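Methylxanthine N1-demethylase NdmA (PDB 6ICN) catalyses the N1-demethylation of caffeine to theobromine and formaldehyde, the first step in the bacterial breakdown of caffeine, as a Rieske non-heme iron oxygenase. Local coordinates at residues T178-S190 with S242-E254. Numbering follows the deposited sequence.
Sequences TAERRWENFTDFS and SYTCSMPFAINLE. With CFF (caffeine), chain F.
Trp183 and Phe186 of helix 179-186 pack on Ile251 of strand 250-257 in a buried, largely apolar helix-on-sheet contact. Helix 179-186 runs nearly parallel to segment 250-254, at 14°. Strands 239-246 and 250-257 form an antiparallel hairpin, turning through cis-Pro248, in the seven-stranded sheet. Ile251 CD1 lies over the five-membered ring of Trp183, 3.8 Å from its centroid, in a CH-pi contact. The same methyl reaches Phe186 CB at 3.5 Å, and Thr187 CG2 also meets it. The NH of the buried Trp183 is satisfied by a water, to which NE1 donates at 2.8 Å; this water donates to Ala250 O and, weakly, to Ser246 O. At the start of the helix, Ala179 CB sits 3.4 Å above the centre of the Phe249 ring, and Pro248 CG lies against the opposite face, toward its rim. Glu180 OE2 lies at the edge of that ring, the carboxylate plane turned 85° to it, while OE1 forms a salt bridge with Arg28. The Phe186 side chain leaves the helix with CG opposite the backbone N (chi1 -163°). This places one ring face against caffeine, whose C10 methyl is 3.5 Å above the ring centre, while Ile251 CD1 and CG2 meet the ring obliquely from the other side. Replacing Phe186 by alanine would remove the ring, and is likely to leave a gap between Ile251 and the C10 methyl and make the substrate less firmly placed. A second water donates to Phe186 O and caffeine O11 and accepts from Tyr243 OH. Through Phe186 the packing reaches the caffeine pocket of the Rieske oxygenase catalytic domain, near the mononuclear metal site, here occupied by cobalt.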
ATOM      1  N   THR A 178     -28.616   5.662  -1.358  1.00 15.22           N
ATOM      2  CA  THR A 178     -29.689   5.542  -0.381  1.00 16.25           C
ATOM      3  C   THR A 178     -30.568   4.322  -0.644  1.00 15.09           C
ATOM      4  O   THR A 178     -30.605   3.754  -1.742  1.00 15.28           O
ATOM      5  CB  THR A 178     -30.559   6.793  -0.391  1.00 16.90           C
ATOM      6  OG1 THR A 178     -31.208   6.907  -1.672  1.00 16.58           O
ATOM      7  CG2 THR A 178     -29.717   8.026  -0.096  1.00 17.62           C
ATOM      8  N   ALA A 179     -31.323   3.939   0.393  1.00 14.95           N
ATOM      9  CA  ALA A 179     -32.208   2.787   0.265  1.00 15.69           C
ATOM     10  C   ALA A 179     -33.319   3.048  -0.747  1.00 16.01           C
ATOM     11  O   ALA A 179     -33.706   2.142  -1.481  1.00 17.41           O
ATOM     12  CB  ALA A 179     -32.788   2.419   1.629  1.00 17.13           C
ATOM     13  N   GLU A 180     -33.823   4.282  -0.813  1.00 16.36           N
ATOM     14  CA  GLU A 180     -34.815   4.629  -1.831  1.00 18.42           C
ATOM     15  C   GLU A 180     -34.256   4.465  -3.247  1.00 16.88           C
ATOM     16  O   GLU A 180     -34.914   3.886  -4.122  1.00 17.58           O
ATOM     17  CB  GLU A 180     -35.311   6.065  -1.605  1.00 18.74           C
ATOM     18  CG  GLU A 180     -36.070   6.283  -0.286  1.00 19.53           C
ATOM     19  CD  GLU A 180     -35.165   6.605   0.930  1.00 27.52           C
ATOM     20  OE1 GLU A 180     -33.899   6.587   0.825  1.00 23.61           O
ATOM     21  OE2 GLU A 180     -35.726   6.895   2.020  1.00 29.08           O
ATOM     22  N   ARG A 181     -33.036   4.967  -3.501  1.00 17.49           N
ATOM     23  CA  ARG A 181     -32.483   4.815  -4.844  1.00 17.49           C
ATOM     24  C   ARG A 181     -32.186   3.352  -5.155  1.00 16.83           C
ATOM     25  O   ARG A 181     -32.331   2.914  -6.303  1.00 17.40           O
ATOM     26  CB  ARG A 181     -31.228   5.690  -4.996  1.00 16.63           C
ATOM     27  CG  ARG A 181     -31.551   7.191  -4.910  1.00 19.61           C
ATOM     28  CD  ARG A 181     -30.979   7.868  -6.096  1.00 22.53           C
ATOM     29  NE  ARG A 181     -30.905   9.324  -6.040  1.00 20.39           N
ATOM     30  CZ  ARG A 181     -31.529  10.121  -6.912  1.00 20.20           C
ATOM     31  NH1 ARG A 181     -32.318   9.592  -7.839  1.00 18.59           N
ATOM     32  NH2 ARG A 181     -31.356  11.433  -6.853  1.00 19.00           N
ATOM     33  N   ARG A 182     -31.796   2.569  -4.137  1.00 15.19           N
ATOM     34  CA  ARG A 182     -31.548   1.150  -4.359  1.00 15.78           C
ATOM     35  C   ARG A 182     -32.837   0.420  -4.710  1.00 14.95           C
ATOM     36  O   ARG A 182     -32.860  -0.402  -5.633  1.00 15.33           O
ATOM     37  CB  ARG A 182     -30.886   0.540  -3.114  1.00 17.81           C
ATOM     38  CG  ARG A 182     -30.042  -0.696  -3.426  1.00 21.29           C
ATOM     39  CD  ARG A 182     -30.883  -1.967  -3.464  1.00 17.26           C
ATOM     40  NE  ARG A 182     -30.151  -3.028  -4.164  1.00 20.37           N
ATOM     41  CZ  ARG A 182     -30.088  -3.156  -5.487  1.00 21.69           C
ATOM     42  NH1 ARG A 182     -30.741  -2.288  -6.275  1.00 21.00           N
ATOM     43  NH2 ARG A 182     -29.377  -4.148  -6.034  1.00 20.63           N
ATOM     44  N   TRP A 183     -33.922   0.720  -3.988  1.00 16.20           N
ATOM     45  CA  TRP A 183     -35.211   0.104  -4.276  1.00 16.80           C
ATOM     46  C   TRP A 183     -35.633   0.395  -5.714  1.00 16.41           C
ATOM     47  O   TRP A 183     -36.004  -0.513  -6.470  1.00 16.67           O
ATOM     48  CB  TRP A 183     -36.262   0.618  -3.285  1.00 15.66           C
ATOM     49  CG  TRP A 183     -37.593  -0.131  -3.317  1.00 17.76           C
ATOM     50  CD1 TRP A 183     -37.998  -1.098  -2.439  1.00 20.93           C
ATOM     51  CD2 TRP A 183     -38.681   0.045  -4.252  1.00 18.33           C
ATOM     52  NE1 TRP A 183     -39.269  -1.544  -2.772  1.00 19.43           N
ATOM     53  CE2 TRP A 183     -39.708  -0.852  -3.873  1.00 19.49           C
ATOM     54  CE3 TRP A 183     -38.892   0.883  -5.350  1.00 17.27           C
ATOM     55  CZ2 TRP A 183     -40.915  -0.961  -4.578  1.00 20.32           C
ATOM     56  CZ3 TRP A 183     -40.104   0.782  -6.054  1.00 17.74           C
ATOM     57  CH2 TRP A 183     -41.100  -0.134  -5.657  1.00 18.89           C
ATOM     58  N   GLU A 184     -35.543   1.667  -6.121  1.00 18.00           N
ATOM     59  CA  GLU A 184     -35.949   2.023  -7.475  1.00 18.83           C
ATOM     60  C   GLU A 184     -35.066   1.345  -8.516  1.00 19.26           C
ATOM     61  O   GLU A 184     -35.556   0.914  -9.567  1.00 18.24           O
ATOM     62  CB  GLU A 184     -35.934   3.546  -7.636  1.00 18.39           C
ATOM     63  CG  GLU A 184     -36.916   4.219  -6.700  1.00 18.55           C
ATOM     64  CD  GLU A 184     -37.097   5.687  -6.981  1.00 26.72           C
ATOM     65  OE1 GLU A 184     -36.755   6.116  -8.104  1.00 33.17           O
ATOM     66  OE2 GLU A 184     -37.550   6.411  -6.068  1.00 24.33           O
ATOM     67  N   ASN A 185     -33.766   1.198  -8.232  1.00 16.43           N
ATOM     68  CA  ASN A 185     -32.896   0.476  -9.157  1.00 17.66           C
ATOM     69  C   ASN A 185     -33.328  -0.982  -9.312  1.00 17.56           C
ATOM     70  O   ASN A 185     -33.306  -1.531 -10.418  1.00 19.90           O
ATOM     71  CB  ASN A 185     -31.443   0.575  -8.670  1.00 17.36           C
ATOM     72  CG  ASN A 185     -30.493  -0.305  -9.467  1.00 20.99           C
ATOM     73  OD1 ASN A 185     -30.029  -1.326  -8.966  1.00 20.09           O
ATOM     74  ND2 ASN A 185     -30.223   0.064 -10.719  1.00 20.04           N
ATOM     75  N   PHE A 186     -33.763  -1.616  -8.224  1.00 16.85           N
ATOM     76  CA  PHE A 186     -34.093  -3.035  -8.296  1.00 18.17           C
ATOM     77  C   PHE A 186     -35.353  -3.290  -9.115  1.00 20.65           C
ATOM     78  O   PHE A 186     -35.440  -4.310  -9.805  1.00 22.65           O
ATOM     79  CB  PHE A 186     -34.248  -3.602  -6.884  1.00 19.15           C
ATOM     80  CG  PHE A 186     -34.184  -5.097  -6.830  1.00 23.28           C
ATOM     81  CD1 PHE A 186     -35.329  -5.856  -7.028  1.00 23.91           C
ATOM     82  CD2 PHE A 186     -32.978  -5.747  -6.598  1.00 24.71           C
ATOM     83  CE1 PHE A 186     -35.279  -7.246  -6.994  1.00 27.49           C
ATOM     84  CE2 PHE A 186     -32.919  -7.140  -6.570  1.00 26.11           C
ATOM     85  CZ  PHE A 186     -34.068  -7.884  -6.760  1.00 26.82           C
ATOM     86  N   THR A 187     -36.324  -2.378  -9.059  1.00 17.50           N
ATOM     87  CA  THR A 187     -37.624  -2.569  -9.694  1.00 21.69           C
ATOM     88  C   THR A 187     -37.750  -1.829 -11.015  1.00 22.98           C
ATOM     89  O   THR A 187     -38.856  -1.716 -11.547  1.00 23.66           O
ATOM     90  CB  THR A 187     -38.746  -2.103  -8.757  1.00 18.31           C
ATOM     91  OG1 THR A 187     -38.568  -0.720  -8.449  1.00 18.92           O
ATOM     92  CG2 THR A 187     -38.778  -2.919  -7.444  1.00 20.91           C
ATOM     93  N   ASP A 188     -36.653  -1.292 -11.537  1.00 21.07           N
ATOM     94  CA  ASP A 188     -36.688  -0.440 -12.718  1.00 22.39           C
ATOM     95  C   ASP A 188     -36.622  -1.299 -13.971  1.00 24.37           C
ATOM     96  O   ASP A 188     -35.607  -1.957 -14.221  1.00 27.38           O
ATOM     97  CB  ASP A 188     -35.520   0.536 -12.659  1.00 21.42           C
ATOM     98  CG  ASP A 188     -35.507   1.511 -13.806  1.00 31.14           C
ATOM     99  OD1 ASP A 188     -35.346   1.066 -14.955  1.00 30.30           O
ATOM    100  OD2 ASP A 188     -35.612   2.729 -13.532  1.00 37.24           O
ATOM    101  N   PHE A 189     -37.703  -1.279 -14.767  1.00 27.59           N
ATOM    102  CA  PHE A 189     -37.788  -2.074 -15.987  1.00 28.44           C
ATOM    103  C   PHE A 189     -36.968  -1.489 -17.141  1.00 26.18           C
ATOM    104  O   PHE A 189     -36.574  -2.231 -18.043  1.00 32.24           O
ATOM    105  CB  PHE A 189     -39.254  -2.208 -16.445  1.00 31.45           C
ATOM    106  CG  PHE A 189     -40.213  -2.758 -15.397  1.00 33.04           C
ATOM    107  CD1 PHE A 189     -39.769  -3.513 -14.319  1.00 33.52           C
ATOM    108  CD2 PHE A 189     -41.588  -2.527 -15.518  1.00 35.86           C
ATOM    109  CE1 PHE A 189     -40.683  -4.011 -13.369  1.00 32.36           C
ATOM    110  CE2 PHE A 189     -42.501  -3.023 -14.582  1.00 32.91           C
ATOM    111  CZ  PHE A 189     -42.047  -3.765 -13.509  1.00 36.45           C
ATOM    112  N   SER A 190     -36.679  -0.189 -17.114  1.00 27.80           N
ATOM    113  CA  SER A 190     -36.078   0.512 -18.247  1.00 27.13           C
ATOM    114  C   SER A 190     -34.556   0.381 -18.340  1.00 24.60           C
ATOM    115  O   SER A 190     -34.000   0.561 -19.430  1.00 23.63           O
ATOM    116  CB  SER A 190     -36.435   2.000 -18.162  1.00 23.17           C
ATOM    117  OG  SER A 190     -37.819   2.205 -18.400  1.00 31.51           O
ATOM    118  N   SER A 242     -43.221 -11.863 -10.455  1.00 24.18           N
ATOM    119  CA  SER A 242     -44.248 -11.459  -9.498  1.00 23.71           C
ATOM    120  C   SER A 242     -43.590 -10.795  -8.294  1.00 23.76           C
ATOM    121  O   SER A 242     -42.854 -11.456  -7.553  1.00 23.88           O
ATOM    122  CB  SER A 242     -45.090 -12.657  -9.054  1.00 26.13           C
ATOM    123  OG  SER A 242     -45.989 -12.263  -8.042  1.00 28.23           O
ATOM    124  N   TYR A 243     -43.863  -9.502  -8.096  1.00 22.29           N
ATOM    125  CA  TYR A 243     -43.245  -8.709  -7.036  1.00 22.84           C
ATOM    126  C   TYR A 243     -44.183  -8.558  -5.849  1.00 23.63           C
ATOM    127  O   TYR A 243     -45.348  -8.173  -6.013  1.00 24.61           O
ATOM    128  CB  TYR A 243     -42.881  -7.306  -7.526  1.00 21.43           C
ATOM    129  CG  TYR A 243     -41.822  -7.205  -8.598  1.00 22.11           C
ATOM    130  CD1 TYR A 243     -42.140  -7.408  -9.935  1.00 23.30           C
ATOM    131  CD2 TYR A 243     -40.504  -6.862  -8.275  1.00 22.78           C
ATOM    132  CE1 TYR A 243     -41.183  -7.283 -10.931  1.00 25.43           C
ATOM    133  CE2 TYR A 243     -39.536  -6.730  -9.268  1.00 21.79           C
ATOM    134  CZ  TYR A 243     -39.888  -6.947 -10.592  1.00 24.41           C
ATOM    135  OH  TYR A 243     -38.951  -6.834 -11.586  1.00 26.85           O
ATOM    136  N   THR A 244     -43.652  -8.785  -4.649  1.00 18.20           N
ATOM    137  CA  THR A 244     -44.320  -8.429  -3.402  1.00 20.31           C
ATOM    138  C   THR A 244     -43.337  -7.579  -2.619  1.00 21.81           C
ATOM    139  O   THR A 244     -42.332  -8.099  -2.116  1.00 21.53           O
ATOM    140  CB  THR A 244     -44.719  -9.663  -2.598  1.00 22.26           C
ATOM    141  OG1 THR A 244     -45.493 -10.538  -3.419  1.00 23.16           O
ATOM    142  CG2 THR A 244     -45.515  -9.251  -1.375  1.00 23.16           C
ATOM    143  N   CYS A 245     -43.597  -6.283  -2.536  1.00 20.70           N
ATOM    144  CA  CYS A 245     -42.623  -5.334  -1.995  1.00 21.50           C
ATOM    145  C   CYS A 245     -43.128  -4.826  -0.654  1.00 20.74           C
ATOM    146  O   CYS A 245     -43.997  -3.952  -0.606  1.00 22.71           O
ATOM    147  CB  CYS A 245     -42.392  -4.181  -2.966  1.00 20.49           C
ATOM    148  SG  CYS A 245     -41.878  -4.697  -4.629  1.00 22.60           S
ATOM    149  N   SER A 246     -42.584  -5.375   0.432  1.00 18.01           N
ATOM    150  CA  SER A 246     -42.926  -4.906   1.777  1.00 18.25           C
ATOM    151  C   SER A 246     -42.349  -3.511   1.993  1.00 21.85           C
ATOM    152  O   SER A 246     -41.127  -3.332   2.020  1.00 20.06           O
ATOM    153  CB  SER A 246     -42.401  -5.879   2.829  1.00 18.24           C
ATOM    154  OG  SER A 246     -43.020  -7.149   2.702  1.00 19.85           O
ATOM    155  N   MET A 247     -43.215  -2.514   2.146  1.00 19.13           N
ATOM    156  CA  MET A 247     -42.733  -1.130   2.255  1.00 18.61           C
ATOM    157  C   MET A 247     -41.972  -0.945   3.544  1.00 20.04           C
ATOM    158  O   MET A 247     -42.380  -1.482   4.578  1.00 21.86           O
ATOM    159  CB  MET A 247     -43.894  -0.127   2.169  1.00 19.90           C
ATOM    160  CG  MET A 247     -44.576  -0.153   0.806  1.00 18.78           C
ATOM    161  SD  MET A 247     -43.501   0.568  -0.479  1.00 22.23           S
ATOM    162  CE  MET A 247     -43.586   2.273  -0.026  1.00 21.65           C
ATOM    163  N   PRO A 248     -40.887  -0.156   3.515  1.00 17.43           N
ATOM    164  CA  PRO A 248     -40.397   0.656   2.390  1.00 17.22           C
ATOM    165  C   PRO A 248     -39.289   0.068   1.523  1.00 20.74           C
ATOM    166  O   PRO A 248     -39.114   0.565   0.417  1.00 18.98           O
ATOM    167  CB  PRO A 248     -39.849   1.898   3.083  1.00 19.12           C
ATOM    168  CG  PRO A 248     -39.378   1.398   4.421  1.00 21.24           C
ATOM    169  CD  PRO A 248     -40.271   0.243   4.795  1.00 18.39           C
ATOM    170  N   PHE A 249     -38.514  -0.914   1.993  1.00 17.96           N
ATOM    171  CA  PHE A 249     -37.266  -1.221   1.294  1.00 18.00           C
ATOM    172  C   PHE A 249     -37.068  -2.681   0.912  1.00 21.61           C
ATOM    173  O   PHE A 249     -36.002  -3.020   0.380  1.00 24.24           O
ATOM    174  CB  PHE A 249     -36.061  -0.771   2.138  1.00 19.78           C
ATOM    175  CG  PHE A 249     -36.028   0.705   2.417  1.00 15.55           C
ATOM    176  CD1 PHE A 249     -36.283   1.638   1.410  1.00 16.60           C
ATOM    177  CD2 PHE A 249     -35.738   1.163   3.688  1.00 15.76           C
ATOM    178  CE1 PHE A 249     -36.270   3.002   1.689  1.00 16.74           C
ATOM    179  CE2 PHE A 249     -35.712   2.527   3.981  1.00 18.45           C
ATOM    180  CZ  PHE A 249     -35.987   3.454   2.964  1.00 18.20           C
ATOM    181  N   ALA A 250     -38.023  -3.556   1.172  1.00 18.20           N
ATOM    182  CA  ALA A 250     -37.838  -4.978   0.903  1.00 20.23           C
ATOM    183  C   ALA A 250     -38.561  -5.373  -0.373  1.00 23.09           C
ATOM    184  O   ALA A 250     -39.709  -4.975  -0.586  1.00 27.03           O
ATOM    185  CB  ALA A 250     -38.342  -5.822   2.069  1.00 21.87           C
ATOM    186  N   ILE A 251     -37.896  -6.161  -1.217  1.00 18.13           N
ATOM    187  CA  ILE A 251     -38.477  -6.643  -2.467  1.00 17.49           C
ATOM    188  C   ILE A 251     -38.393  -8.163  -2.523  1.00 20.93           C
ATOM    189  O   ILE A 251     -37.298  -8.736  -2.448  1.00 19.90           O
ATOM    190  CB  ILE A 251     -37.791  -6.030  -3.695  1.00 19.43           C
ATOM    191  CG1 ILE A 251     -37.938  -4.504  -3.678  1.00 20.86           C
ATOM    192  CG2 ILE A 251     -38.337  -6.633  -4.992  1.00 21.50           C
ATOM    193  CD1 ILE A 251     -36.897  -3.829  -4.533  1.00 23.22           C
ATOM    194  N   ASN A 252     -39.548  -8.818  -2.687  1.00 20.16           N
ATOM    195  CA  ASN A 252     -39.620 -10.253  -2.927  1.00 16.84           C
ATOM    196  C   ASN A 252     -40.029 -10.448  -4.381  1.00 19.12           C
ATOM    197  O   ASN A 252     -41.144 -10.078  -4.773  1.00 20.09           O
ATOM    198  CB  ASN A 252     -40.613 -10.918  -1.972  1.00 18.23           C
ATOM    199  CG  ASN A 252     -40.601 -12.437  -2.083  1.00 20.17           C
ATOM    200  OD1 ASN A 252     -39.856 -13.115  -1.369  1.00 21.39           O
ATOM    201  ND2 ASN A 252     -41.429 -12.979  -2.971  1.00 21.40           N
ATOM    202  N   LEU A 253     -39.117 -10.994  -5.194  1.00 19.42           N
ATOM    203  CA  LEU A 253     -39.359 -11.197  -6.622  1.00 20.73           C
ATOM    204  C   LEU A 253     -39.395 -12.696  -6.914  1.00 22.38           C
ATOM    205  O   LEU A 253     -38.369 -13.382  -6.815  1.00 21.45           O
ATOM    206  CB  LEU A 253     -38.292 -10.495  -7.465  1.00 20.26           C
ATOM    207  CG  LEU A 253     -38.273 -10.832  -8.960  1.00 21.78           C
ATOM    208  CD1 LEU A 253     -39.637 -10.543  -9.615  1.00 24.05           C
ATOM    209  CD2 LEU A 253     -37.166 -10.043  -9.681  1.00 22.42           C
ATOM    210  N   GLU A 254     -40.569 -13.209  -7.286  1.00 20.63           N
ATOM    211  CA  GLU A 254     -40.706 -14.608  -7.682  1.00 23.61           C
ATOM    212  C   GLU A 254     -40.642 -14.701  -9.199  1.00 22.81           C
ATOM    213  O   GLU A 254     -41.472 -14.100  -9.892  1.00 26.08           O
ATOM    214  CB  GLU A 254     -42.020 -15.192  -7.169  1.00 23.15           C
ATOM    215  CG  GLU A 254     -42.100 -15.295  -5.657  1.00 24.07           C
ATOM    216  CD  GLU A 254     -43.499 -15.691  -5.181  1.00 29.15           C
ATOM    217  OE1 GLU A 254     -44.304 -14.798  -4.812  1.00 28.48           O
ATOM    218  OE2 GLU A 254     -43.790 -16.908  -5.198  1.00 31.93           O
TER
HETATM  219  N1  CFF F 402     -32.643  -7.742 -10.382  1.00 27.43           N
HETATM  220  C2  CFF F 402     -33.345  -8.548 -11.242  1.00 30.14           C
HETATM  221  C10 CFF F 402     -33.098  -6.386 -10.132  1.00 27.58           C
HETATM  222  C6  CFF F 402     -31.539  -8.188  -9.776  1.00 27.94           C
HETATM  223  N3  CFF F 402     -32.923  -9.815 -11.483  1.00 30.34           N
HETATM  224  O11 CFF F 402     -34.328  -8.139 -11.780  1.00 27.76           O
HETATM  225  C12 CFF F 402     -33.660 -10.682 -12.397  1.00 29.20           C
HETATM  226  C4  CFF F 402     -31.804 -10.270 -10.872  1.00 29.57           C
HETATM  227  C5  CFF F 402     -31.117  -9.481 -10.022  1.00 25.65           C
HETATM  228  N9  CFF F 402     -31.176 -11.458 -10.929  1.00 32.45           N
HETATM  229  O13 CFF F 402     -30.927  -7.478  -9.025  1.00 25.79           O
HETATM  230  N7  CFF F 402     -30.073 -10.189  -9.551  1.00 26.44           N
HETATM  231  C8  CFF F 402     -30.111 -11.404 -10.112  1.00 27.13           C
HETATM  232  C14 CFF F 402     -28.965  -9.978  -8.636  1.00 28.08           C
HETATM  233  O   HOH W   1     -33.827  -0.997  -1.125  1.00 28.79           O
HETATM  234  O   HOH W   2     -40.743  -2.592  -0.614  1.00 23.66           O
HETATM  235  O   HOH W   3     -36.492  -6.652 -10.763  1.00 25.78           O